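PDB 6PYM: glutamyl endopeptidase from Staphylococcus epidermidis, which is a secreted serine protease that probably cleaves proteins on the carbonyl side of glutamate, and also of aspartate, residues. Local coordinates for residues A21-Y26 / G38-E43; E45-K50 / I181-G186; I129-Y134 / A169-F174; E156-D161 / S195-D200. The protein carries 1 engineered substitution. One frame throughout, in Å; residues are numbered along the deposited sequence.

Contact 1 (A21-Y26 / G38-E43); sequences AVSFIY and GVVVGE
Gly-38 and Ser-23 form a hydrogen-bonded antiparallel pair in a beta hairpin. The hairpin joins strands 22-27 and 34-42, which open the six-stranded barrel of this trypsin-like protease. Gly-38 N donates to Ser-23 O at 2.9 Å. In return, Ser-23 N donates to Gly-38 O, also at 2.9 Å, arriving from above the carbonyl plane, 40° out of it. Gly-38 has no side chain, and Ile-25 brings its CD1 to 4.2 Å from Gly-38 N. The same isoleucine packs on Ile-46 and Thr-48 of the next strand.

Val-39 and Val-22 are the non-hydrogen-bonded pair. Their side chains lie on the same face of the sheet, and both touch Pro-172 of the other sheet. Val-39 CA makes a CA-H...O contact of 3.3 Å with Ala-21 O. Its CG2 branch lies 3.9 Å from Ala-21 CB.

Val-40 is the last residue of the segment to touch 21-26. Beyond it the strands part, and Val-41 and Gly-42 both face Glu-45 in a classic beta bulge. Val-40 N donates a nearly straight bond to Ala-21 O, 2.9 Å long with 166° at the hydrogen. Ser-23 OG also donates to Ala-21 O, at 3.0 Å. The two donors reach this buried oxygen from opposite faces of its plane. Ser-23 OG can do so because it lies beside its own backbone N, with chi1 at -57°. There it also meets Val-40 CG2 at 3.5 Å.

Contact 2 (E45-K50 / I181-G186); sequences EILTNK and IGIHYG
Asn-49 and Tyr-185 bring their backbones to 6.3 Å between CA atoms, and Thr-48 and Ile-183 to 6.8 Å, so segments 45-50 and 181-186 are not sheet partners; side chains bridge them, one to a backbone carbonyl. They come from different sheets of the two-barrel trypsin-like fold, and the contact lies between the barrels, beside the active site. Asn-49 ND2 donates to His-184 O at 2.9 Å, with 153° at the hydrogen. The acceptor lies close to the amide plane of Asn-49. ND2 also makes a weak hydrogen bond to Asp-93 O, and the Asn-49 side chain touches Ala-169, an engineered residue at the position of the predicted active-site serine.

Next to this bond, Leu-47 and Ile-183 cross at about a right angle. Leu-47 CB is 3.9 Å from Ile-183 CD1. The other branch of the isoleucine, CG2, sits 3.7 Å from Asn-49 ND2. Tyr-185 holds CG between its backbone N and carbonyl carbon (chi1 69°), and the ring leads away from Asn-49; its OH is hydrogen-bonded to Glu-157 OE1. Its CB stays at the contact, 3.5 Å from Asn-49 ND2, and Asn-49 OD1 is 3.4 Å from Tyr-185 CA.

Contact 3 (I129-Y134 / A169-F174); sequences ITVTGY and AGSPVF. Engineered in segment 169-174: Ala-169 (natural residue Ser).
Val-131 and Val-173 form the tight side of this antiparallel pairing between strands 128-133 and 172-174 of the second barrel of the trypsin-like fold. Their CG2 atoms are 3.9 Å apart. Ile-129 CD1 extends the apolar patch and meets Val-173 CG1 at 3.6 Å. Val-131 CG1 is anti to the backbone N (chi1 173°), and this turns it onto Ser-171 CB, 3.6 Å away. The packing stays close at Gly-133, which lacks a side chain: Ser-171 OG comes within 3.3 Å of its CA. That hydroxyl is hydrogen-bonded to Asn-168 O.

The opposite face, with Thr-130 and Phe-174, is the solvent side; Thr-130 is partly exposed and holds a water. Its OG1 lies at the edge of the Phe-174 ring. The water sits 2.8 Å from Thr-130 OG1 and donates a longer bond to Phe-174 O. Between the two faces, Phe-174 N donates to Thr-130 O at 2.8 Å and Thr-130 N answers to Phe-174 O at 3.0 Å. Thr-132 N bonds to Pro-172 O nearly in line with the carbonyl.

Segment 169-174 starts at Ala-169, engineered in place of the predicted charge-relay serine. Strand 128-133 also pairs with strand 143-154, strand 172-174 with strand 180-188, and Tyr-160 of strand 157-160 covers the valine side.

Contact 4 (E156-D161 / S195-D200); sequences EELRYD and SVYIND
Ser-195 holds its OG between its backbone N and carbonyl carbon (chi1 67°), which sets it 2.9 Å from Leu-158 O as a donor. Ser-195 N donates to the same oxygen at 2.8 Å, so one carbonyl takes two bonds from one residue. Leu-158 has CG anti to the backbone N (chi1 -177°), and its CD1 lies 3.5 Å from Tyr-197 CD1. The leucine meets the ring obliquely. Leu-158 N completes the pair by donating to Ser-195 O at 3.0 Å. Tyr-160 brings its OH to 3.4 Å from Ser-195 CB. This hydroxyl is itself hydrogen-bonded to His-184 ND1.

These residues belong to strands 157-160 and 192-197, antiparallel neighbours in the second barrel of the trypsin-like fold. At the end of the pairing, Tyr-197 N donates to Glu-156 O at 2.8 Å, from well above the carbonyl plane (63° out of it). The Glu-156 side chain runs extended past Asn-199, and its CG is 3.5 Å from Asn-199 ND2. A water links them: it donates to Glu-156 OE2 at 2.6 Å and accepts from Asn-199 ND2. The carboxylate also bonds Ser-92 and Tyr-88. Asn-199 OD1 caps Val-202 N at the start of helix 200-209.

How the contacts relate
The contacts fall on the two barrels of the protease. Contact 1 lies in the first barrel, contacts 3 and 4 in the second. Contact 2 joins them, with 45-50 from one and 181-186 from the other. Its centre is about 9, 8 and 10 Å from the centres of contacts 1, 3 and 4. Contacts 1 and 4 are farthest apart, about 18 Å between centres. Along the chain contact 1 closes first. Contact 3 is nested within contact 2, and contact 4 crosses both. Strands 172-174, 180-188 and 192-197 follow one another and tie these three together. The predicted charge-relay residues lie near where the barrels meet.

Contact 1 (A21-Y26 / G38-E43)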
# COMPACT_ATOMS: atom_id res chain seq x y z
N ALA A 21 -1.05 9.58 -0.52
CA ALA A 21 -1.55 8.50 0.32
C ALA A 21 -0.57 7.33 0.41
O ALA A 21 -0.72 6.49 1.31
CB ALA A 21 -2.90 8.01 -0.19
N VAL A 22 0.38 7.24 -0.51
CA VAL A 22 1.38 6.18 -0.46
C VAL A 22 2.25 6.38 0.77
O VAL A 22 2.74 7.50 1.02
CB VAL A 22 2.21 6.18 -1.76
CG1 VAL A 22 3.26 5.08 -1.73
CG2 VAL A 22 1.30 6.02 -2.98
N SER A 23 2.46 5.31 1.55
CA SER A 23 3.03 5.45 2.88
C SER A 23 4.17 4.47 3.12
O SER A 23 4.12 3.31 2.68
CB SER A 23 1.97 5.25 3.96
OG SER A 23 0.90 6.17 3.80
N PHE A 24 5.17 4.93 3.87
CA PHE A 24 6.33 4.16 4.28
C PHE A 24 6.10 3.63 5.69
O PHE A 24 5.65 4.38 6.57
CB PHE A 24 7.55 5.07 4.23
CG PHE A 24 8.79 4.51 4.89
CD1 PHE A 24 9.50 3.48 4.30
CD2 PHE A 24 9.25 5.04 6.08
CE1 PHE A 24 10.65 2.98 4.90
CE2 PHE A 24 10.39 4.55 6.69
CZ PHE A 24 11.09 3.53 6.10
N ILE A 25 6.40 2.35 5.91
CA ILE A 25 6.18 1.71 7.20
C ILE A 25 7.52 1.26 7.77
O ILE A 25 8.31 0.62 7.07
CB ILE A 25 5.23 0.50 7.06
CG1 ILE A 25 3.88 0.96 6.51
CG2 ILE A 25 5.05 -0.19 8.40
CD1 ILE A 25 2.84 -0.15 6.42
N TYR A 26 7.76 1.59 9.04
CA TYR A 26 9.01 1.27 9.71
C TYR A 26 8.68 0.56 11.02
O TYR A 26 7.89 1.07 11.82
CB TYR A 26 9.79 2.56 10.00
CG TYR A 26 11.18 2.36 10.57
CD1 TYR A 26 11.37 2.28 11.95
CD2 TYR A 26 12.29 2.29 9.75
CE1 TYR A 26 12.65 2.11 12.49
CE2 TYR A 26 13.57 2.12 10.27
CZ TYR A 26 13.74 2.04 11.64
OH TYR A 26 15.02 1.88 12.14
N GLY A 38 2.37 1.01 2.38
CA GLY A 38 0.94 0.96 2.59
C GLY A 38 0.28 2.13 1.91
O GLY A 38 0.93 2.92 1.23
N VAL A 39 -1.03 2.27 2.14
CA VAL A 39 -1.77 3.35 1.50
C VAL A 39 -2.86 3.86 2.44
O VAL A 39 -3.64 3.07 2.99
CB VAL A 39 -2.32 2.93 0.11
CG1 VAL A 39 -3.25 1.72 0.21
CG2 VAL A 39 -2.99 4.10 -0.59
N VAL A 40 -2.92 5.18 2.62
CA VAL A 40 -3.97 5.78 3.43
C VAL A 40 -5.30 5.67 2.70
O VAL A 40 -5.41 6.07 1.53
CB VAL A 40 -3.66 7.26 3.72
CG1 VAL A 40 -4.80 7.89 4.51
CG2 VAL A 40 -2.34 7.39 4.46
N VAL A 41 -6.33 5.17 3.39
CA VAL A 41 -7.65 4.95 2.78
C VAL A 41 -8.81 5.50 3.60
O VAL A 41 -9.95 5.46 3.13
CB VAL A 41 -7.90 3.47 2.43
CG1 VAL A 41 -6.87 2.95 1.46
CG2 VAL A 41 -7.93 2.61 3.69
N GLY A 42 -8.55 5.99 4.81
CA GLY A 42 -9.61 6.52 5.64
C GLY A 42 -9.04 7.46 6.68
O GLY A 42 -7.82 7.63 6.79
N GLU A 43 -9.94 8.05 7.46
CA GLU A 43 -9.57 9.08 8.43
C GLU A 43 -8.41 8.66 9.31
O GLU A 43 -7.52 9.46 9.62
CB GLU A 43 -10.79 9.43 9.28
CG GLU A 43 -10.52 10.54 10.28
CD GLU A 43 -10.63 11.92 9.66
OE1 GLU A 43 -10.75 12.02 8.42
OE2 GLU A 43 -10.61 12.91 10.43

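Contact 2 (E45-K50 / I181-G186)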
# COMPACT_ATOMS: atom_id res chain seq x y z
N GLU A 45 -6.85 5.29 8.86
CA GLU A 45 -6.60 3.93 8.41
C GLU A 45 -5.72 3.86 7.18
O GLU A 45 -5.89 4.64 6.23
CB GLU A 45 -7.92 3.21 8.08
CG GLU A 45 -8.77 2.87 9.29
CD GLU A 45 -9.65 4.01 9.77
OE1 GLU A 45 -9.90 4.97 9.02
OE2 GLU A 45 -10.12 3.91 10.93
N ILE A 46 -4.82 2.89 7.19
CA ILE A 46 -4.07 2.48 6.00
C ILE A 46 -4.39 1.02 5.72
O ILE A 46 -4.81 0.26 6.60
CB ILE A 46 -2.55 2.69 6.12
CG1 ILE A 46 -1.92 1.71 7.11
CG2 ILE A 46 -2.22 4.13 6.52
CD1 ILE A 46 -0.40 1.59 6.97
N LEU A 47 -4.16 0.63 4.47
CA LEU A 47 -4.06 -0.78 4.09
C LEU A 47 -2.60 -1.15 3.91
O LEU A 47 -1.79 -0.36 3.40
CB LEU A 47 -4.80 -1.07 2.78
CG LEU A 47 -6.26 -0.64 2.77
CD1 LEU A 47 -6.91 -1.00 1.44
CD2 LEU A 47 -7.03 -1.22 3.95
N THR A 48 -2.27 -2.38 4.31
CA THR A 48 -0.97 -2.98 4.10
C THR A 48 -1.16 -4.50 4.15
O THR A 48 -2.29 -5.00 4.03
CB THR A 48 0.05 -2.42 5.10
OG1 THR A 48 1.35 -2.92 4.81
CG2 THR A 48 -0.33 -2.79 6.53
N ASN A 49 -0.06 -5.24 4.30
CA ASN A 49 -0.13 -6.70 4.36
C ASN A 49 -0.21 -7.19 5.81
O ASN A 49 0.33 -6.57 6.73
CB ASN A 49 1.11 -7.36 3.76
CG ASN A 49 1.32 -7.06 2.29
OD1 ASN A 49 2.46 -7.09 1.83
ND2 ASN A 49 0.25 -6.83 1.53
N LYS A 50 -0.82 -8.37 5.98
CA LYS A 50 -0.69 -9.10 7.24
C LYS A 50 0.76 -9.33 7.60
O LYS A 50 1.16 -9.15 8.76
CB LYS A 50 -1.42 -10.44 7.18
CG LYS A 50 -2.92 -10.33 7.12
CD LYS A 50 -3.57 -11.68 6.94
CE LYS A 50 -5.08 -11.56 6.96
NZ LYS A 50 -5.76 -12.84 6.60
N ILE A 181 -6.59 -0.81 -7.07
CA ILE A 181 -7.24 -2.05 -7.47
C ILE A 181 -6.78 -3.23 -6.62
O ILE A 181 -7.47 -4.27 -6.60
CB ILE A 181 -7.01 -2.35 -8.97
CG1 ILE A 181 -5.53 -2.61 -9.27
CG2 ILE A 181 -7.60 -1.24 -9.83
CD1 ILE A 181 -5.28 -3.05 -10.71
N GLY A 182 -5.65 -3.12 -5.93
CA GLY A 182 -5.11 -4.20 -5.13
C GLY A 182 -4.02 -3.69 -4.22
O GLY A 182 -3.62 -2.53 -4.29
N ILE A 183 -3.56 -4.59 -3.34
CA ILE A 183 -2.49 -4.30 -2.40
C ILE A 183 -1.39 -5.33 -2.64
O ILE A 183 -1.59 -6.52 -2.40
CB ILE A 183 -2.98 -4.33 -0.94
CG1 ILE A 183 -4.10 -3.29 -0.71
CG2 ILE A 183 -1.82 -4.13 0.03
CD1 ILE A 183 -3.67 -1.84 -0.89
N HIS A 184 -0.24 -4.87 -3.13
CA HIS A 184 0.88 -5.75 -3.42
C HIS A 184 1.29 -6.51 -2.16
O HIS A 184 1.31 -5.95 -1.07
CB HIS A 184 2.05 -4.89 -3.88
CG HIS A 184 3.30 -5.67 -4.09
ND1 HIS A 184 3.49 -6.49 -5.19
CD2 HIS A 184 4.39 -5.81 -3.31
CE1 HIS A 184 4.67 -7.07 -5.08
NE2 HIS A 184 5.23 -6.68 -3.95
N TYR A 185 1.65 -7.79 -2.32
CA TYR A 185 2.21 -8.53 -1.19
C TYR A 185 3.53 -9.26 -1.44
O TYR A 185 4.22 -9.57 -0.47
CB TYR A 185 1.19 -9.50 -0.55
CG TYR A 185 0.81 -10.70 -1.38
CD1 TYR A 185 1.54 -11.89 -1.31
CD2 TYR A 185 -0.31 -10.66 -2.20
CE1 TYR A 185 1.17 -12.99 -2.06
CE2 TYR A 185 -0.68 -11.76 -2.95
CZ TYR A 185 0.05 -12.92 -2.87
OH TYR A 185 -0.31 -14.03 -3.61
N GLY A 186 3.91 -9.52 -2.69
CA GLY A 186 5.14 -10.24 -2.95
C GLY A 186 5.11 -10.82 -4.35
O GLY A 186 4.34 -10.37 -5.19

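Contact 3 (I129-Y134 / A169-F174)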
# COMPACT_ATOMS: atom_id res chain seq x y z
N ILE A 129 -0.94 -0.73 -15.39
CA ILE A 129 -1.06 -0.38 -13.98
C ILE A 129 0.29 0.09 -13.46
O ILE A 129 1.32 -0.02 -14.13
CB ILE A 129 -1.58 -1.57 -13.15
CG1 ILE A 129 -0.63 -2.76 -13.31
CG2 ILE A 129 -3.02 -1.94 -13.55
CD1 ILE A 129 -0.73 -3.78 -12.21
N THR A 130 0.27 0.60 -12.23
CA THR A 130 1.49 0.90 -11.49
C THR A 130 1.40 0.30 -10.09
O THR A 130 0.30 0.11 -9.55
CB THR A 130 1.75 2.40 -11.37
OG1 THR A 130 0.59 3.05 -10.82
CG2 THR A 130 2.08 3.01 -12.72
N VAL A 131 2.56 0.02 -9.51
CA VAL A 131 2.69 -0.32 -8.10
C VAL A 131 3.67 0.67 -7.51
O VAL A 131 4.81 0.77 -7.99
CB VAL A 131 3.14 -1.78 -7.89
CG1 VAL A 131 3.42 -2.06 -6.41
CG2 VAL A 131 2.06 -2.71 -8.38
N THR A 132 3.25 1.39 -6.47
CA THR A 132 4.02 2.51 -5.97
C THR A 132 4.20 2.37 -4.47
O THR A 132 3.24 2.14 -3.74
CB THR A 132 3.35 3.83 -6.37
OG1 THR A 132 3.28 3.85 -7.80
CG2 THR A 132 4.14 5.04 -5.87
N GLY A 133 5.45 2.49 -4.02
CA GLY A 133 5.77 2.23 -2.64
C GLY A 133 7.25 2.36 -2.40
O GLY A 133 7.91 3.16 -3.08
N TYR A 134 7.78 1.58 -1.46
CA TYR A 134 9.09 1.83 -0.86
C TYR A 134 9.99 0.61 -0.98
O TYR A 134 10.22 -0.11 -0.00
CB TYR A 134 8.91 2.30 0.59
CG TYR A 134 8.24 3.66 0.65
CD1 TYR A 134 9.00 4.81 0.58
CD2 TYR A 134 6.85 3.78 0.71
CE1 TYR A 134 8.42 6.05 0.59
CE2 TYR A 134 6.26 5.03 0.73
CZ TYR A 134 7.05 6.16 0.68
OH TYR A 134 6.43 7.39 0.71
N ALA A 169 6.13 -4.64 -0.02
CA ALA A 169 4.98 -5.26 0.65
C ALA A 169 4.01 -4.20 1.16
O ALA A 169 4.39 -3.31 1.92
CB ALA A 169 5.47 -6.10 1.83
N GLY A 170 2.74 -4.30 0.73
CA GLY A 170 1.71 -3.36 1.13
C GLY A 170 1.48 -2.23 0.15
O GLY A 170 0.56 -1.43 0.37
N SER A 171 2.26 -2.15 -0.92
CA SER A 171 2.15 -1.02 -1.83
C SER A 171 0.82 -1.04 -2.56
O SER A 171 0.38 -2.10 -3.02
CB SER A 171 3.23 -1.09 -2.91
OG SER A 171 4.54 -0.86 -2.42
N PRO A 172 0.19 0.11 -2.76
CA PRO A 172 -1.01 0.15 -3.60
C PRO A 172 -0.69 -0.17 -5.05
O PRO A 172 0.35 0.24 -5.60
CB PRO A 172 -1.51 1.58 -3.45
CG PRO A 172 -0.30 2.36 -3.07
CD PRO A 172 0.52 1.44 -2.21
N VAL A 173 -1.61 -0.89 -5.68
CA VAL A 173 -1.63 -1.14 -7.11
C VAL A 173 -2.66 -0.18 -7.69
O VAL A 173 -3.83 -0.23 -7.30
CB VAL A 173 -2.06 -2.59 -7.41
CG1 VAL A 173 -1.92 -2.88 -8.90
CG2 VAL A 173 -1.29 -3.59 -6.56
N PHE A 174 -2.23 0.72 -8.57
CA PHE A 174 -3.10 1.75 -9.13
C PHE A 174 -3.43 1.44 -10.58
O PHE A 174 -2.56 1.06 -11.36
CB PHE A 174 -2.41 3.12 -9.10
CG PHE A 174 -2.25 3.71 -7.73
CD1 PHE A 174 -3.33 4.26 -7.05
CD2 PHE A 174 -1.00 3.78 -7.13
CE1 PHE A 174 -3.17 4.84 -5.79
CE2 PHE A 174 -0.83 4.35 -5.87
CZ PHE A 174 -1.92 4.89 -5.21
O HOH W 1 -1.33 3.80 -12.66

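Contact 4 (E156-D161 / S195-D200)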
# COMPACT_ATOMS: atom_id res chain seq x y z
N GLU A 156 -9.13 -13.61 -4.99
CA GLU A 156 -8.52 -12.47 -4.32
C GLU A 156 -7.09 -12.22 -4.77
O GLU A 156 -6.34 -11.53 -4.07
CB GLU A 156 -8.60 -12.64 -2.80
CG GLU A 156 -10.02 -12.55 -2.27
CD GLU A 156 -10.18 -12.94 -0.81
OE1 GLU A 156 -9.19 -13.32 -0.16
OE2 GLU A 156 -11.33 -12.88 -0.32
N GLU A 157 -6.69 -12.75 -5.92
CA GLU A 157 -5.32 -12.67 -6.40
C GLU A 157 -5.29 -11.90 -7.71
O GLU A 157 -6.02 -12.23 -8.65
CB GLU A 157 -4.76 -14.08 -6.59
CG GLU A 157 -3.40 -14.17 -7.28
CD GLU A 157 -2.23 -14.20 -6.31
OE1 GLU A 157 -2.42 -13.82 -5.14
OE2 GLU A 157 -1.11 -14.58 -6.74
N LEU A 158 -4.45 -10.87 -7.78
CA LEU A 158 -4.18 -10.16 -9.02
C LEU A 158 -2.67 -10.12 -9.21
O LEU A 158 -1.95 -9.67 -8.31
CB LEU A 158 -4.80 -8.74 -9.04
CG LEU A 158 -4.64 -7.92 -10.33
CD1 LEU A 158 -5.81 -6.97 -10.55
CD2 LEU A 158 -3.34 -7.13 -10.34
N ARG A 159 -2.20 -10.59 -10.36
CA ARG A 159 -0.77 -10.68 -10.64
C ARG A 159 -0.40 -9.77 -11.79
O ARG A 159 -1.22 -9.44 -12.65
CB ARG A 159 -0.37 -12.11 -11.00
CG ARG A 159 -0.69 -13.12 -9.92
CD ARG A 159 -0.49 -14.53 -10.42
NE ARG A 159 -0.79 -15.50 -9.38
CZ ARG A 159 -0.94 -16.81 -9.58
NH1 ARG A 159 -0.83 -17.32 -10.80
NH2 ARG A 159 -1.21 -17.60 -8.55
N TYR A 160 0.89 -9.40 -11.83
CA TYR A 160 1.38 -8.45 -12.83
C TYR A 160 2.83 -8.75 -13.17
O TYR A 160 3.53 -9.49 -12.47
CB TYR A 160 1.20 -6.99 -12.37
CG TYR A 160 1.25 -6.79 -10.88
CD1 TYR A 160 2.46 -6.82 -10.18
CD2 TYR A 160 0.10 -6.57 -10.16
CE1 TYR A 160 2.50 -6.62 -8.81
CE2 TYR A 160 0.12 -6.39 -8.80
CZ TYR A 160 1.32 -6.41 -8.12
OH TYR A 160 1.31 -6.22 -6.76
N ASP A 161 3.27 -8.14 -14.28
CA ASP A 161 4.59 -8.40 -14.86
C ASP A 161 5.62 -7.33 -14.52
O ASP A 161 6.74 -7.36 -15.05
CB ASP A 161 4.49 -8.59 -16.38
CG ASP A 161 4.16 -7.30 -17.14
OD1 ASP A 161 4.08 -6.21 -16.54
OD2 ASP A 161 3.99 -7.38 -18.38
N SER A 195 -0.69 -9.35 -5.83
CA SER A 195 -1.41 -8.46 -4.93
C SER A 195 -2.71 -9.11 -4.49
O SER A 195 -3.23 -10.03 -5.13
CB SER A 195 -1.72 -7.13 -5.63
OG SER A 195 -2.65 -7.30 -6.70
N VAL A 196 -3.22 -8.61 -3.36
CA VAL A 196 -4.58 -8.91 -2.94
C VAL A 196 -5.52 -8.07 -3.78
O VAL A 196 -5.47 -6.83 -3.74
CB VAL A 196 -4.79 -8.60 -1.45
CG1 VAL A 196 -6.21 -8.99 -1.03
CG2 VAL A 196 -3.75 -9.32 -0.61
N TYR A 197 -6.37 -8.74 -4.55
CA TYR A 197 -7.33 -8.07 -5.42
C TYR A 197 -8.51 -7.58 -4.59
O TYR A 197 -9.09 -8.34 -3.81
CB TYR A 197 -7.81 -9.09 -6.44
CG TYR A 197 -8.72 -8.57 -7.52
CD1 TYR A 197 -8.42 -7.42 -8.23
CD2 TYR A 197 -9.87 -9.27 -7.87
CE1 TYR A 197 -9.24 -6.97 -9.25
CE2 TYR A 197 -10.69 -8.82 -8.89
CZ TYR A 197 -10.37 -7.68 -9.57
OH TYR A 197 -11.18 -7.22 -10.58
N ILE A 198 -8.86 -6.31 -4.76
CA ILE A 198 -9.94 -5.74 -3.96
C ILE A 198 -11.27 -6.08 -4.62
O ILE A 198 -11.88 -5.26 -5.32
CB ILE A 198 -9.71 -4.24 -3.72
CG1 ILE A 198 -8.40 -4.04 -2.95
CG2 ILE A 198 -10.88 -3.61 -2.97
CD1 ILE A 198 -7.90 -2.60 -2.89
N ASN A 199 -11.70 -7.32 -4.44
CA ASN A 199 -12.96 -7.79 -5.01
C ASN A 199 -14.13 -7.37 -4.12
O ASN A 199 -13.98 -6.62 -3.15
CB ASN A 199 -12.89 -9.29 -5.29
CG ASN A 199 -12.90 -10.14 -4.04
OD1 ASN A 199 -13.06 -9.65 -2.92
ND2 ASN A 199 -12.74 -11.44 -4.22
N ASP A 200 -15.33 -7.87 -4.43
CA ASP A 200 -16.52 -7.43 -3.71
C ASP A 200 -16.45 -7.79 -2.23
O ASP A 200 -16.90 -7.02 -1.38
CB ASP A 200 -17.78 -8.02 -4.35
CG ASP A 200 -18.08 -7.41 -5.71
OD1 ASP A 200 -17.57 -6.31 -6.00
OD2 ASP A 200 -18.83 -8.04 -6.49
O HOH W 2 -13.31 -13.37 -1.99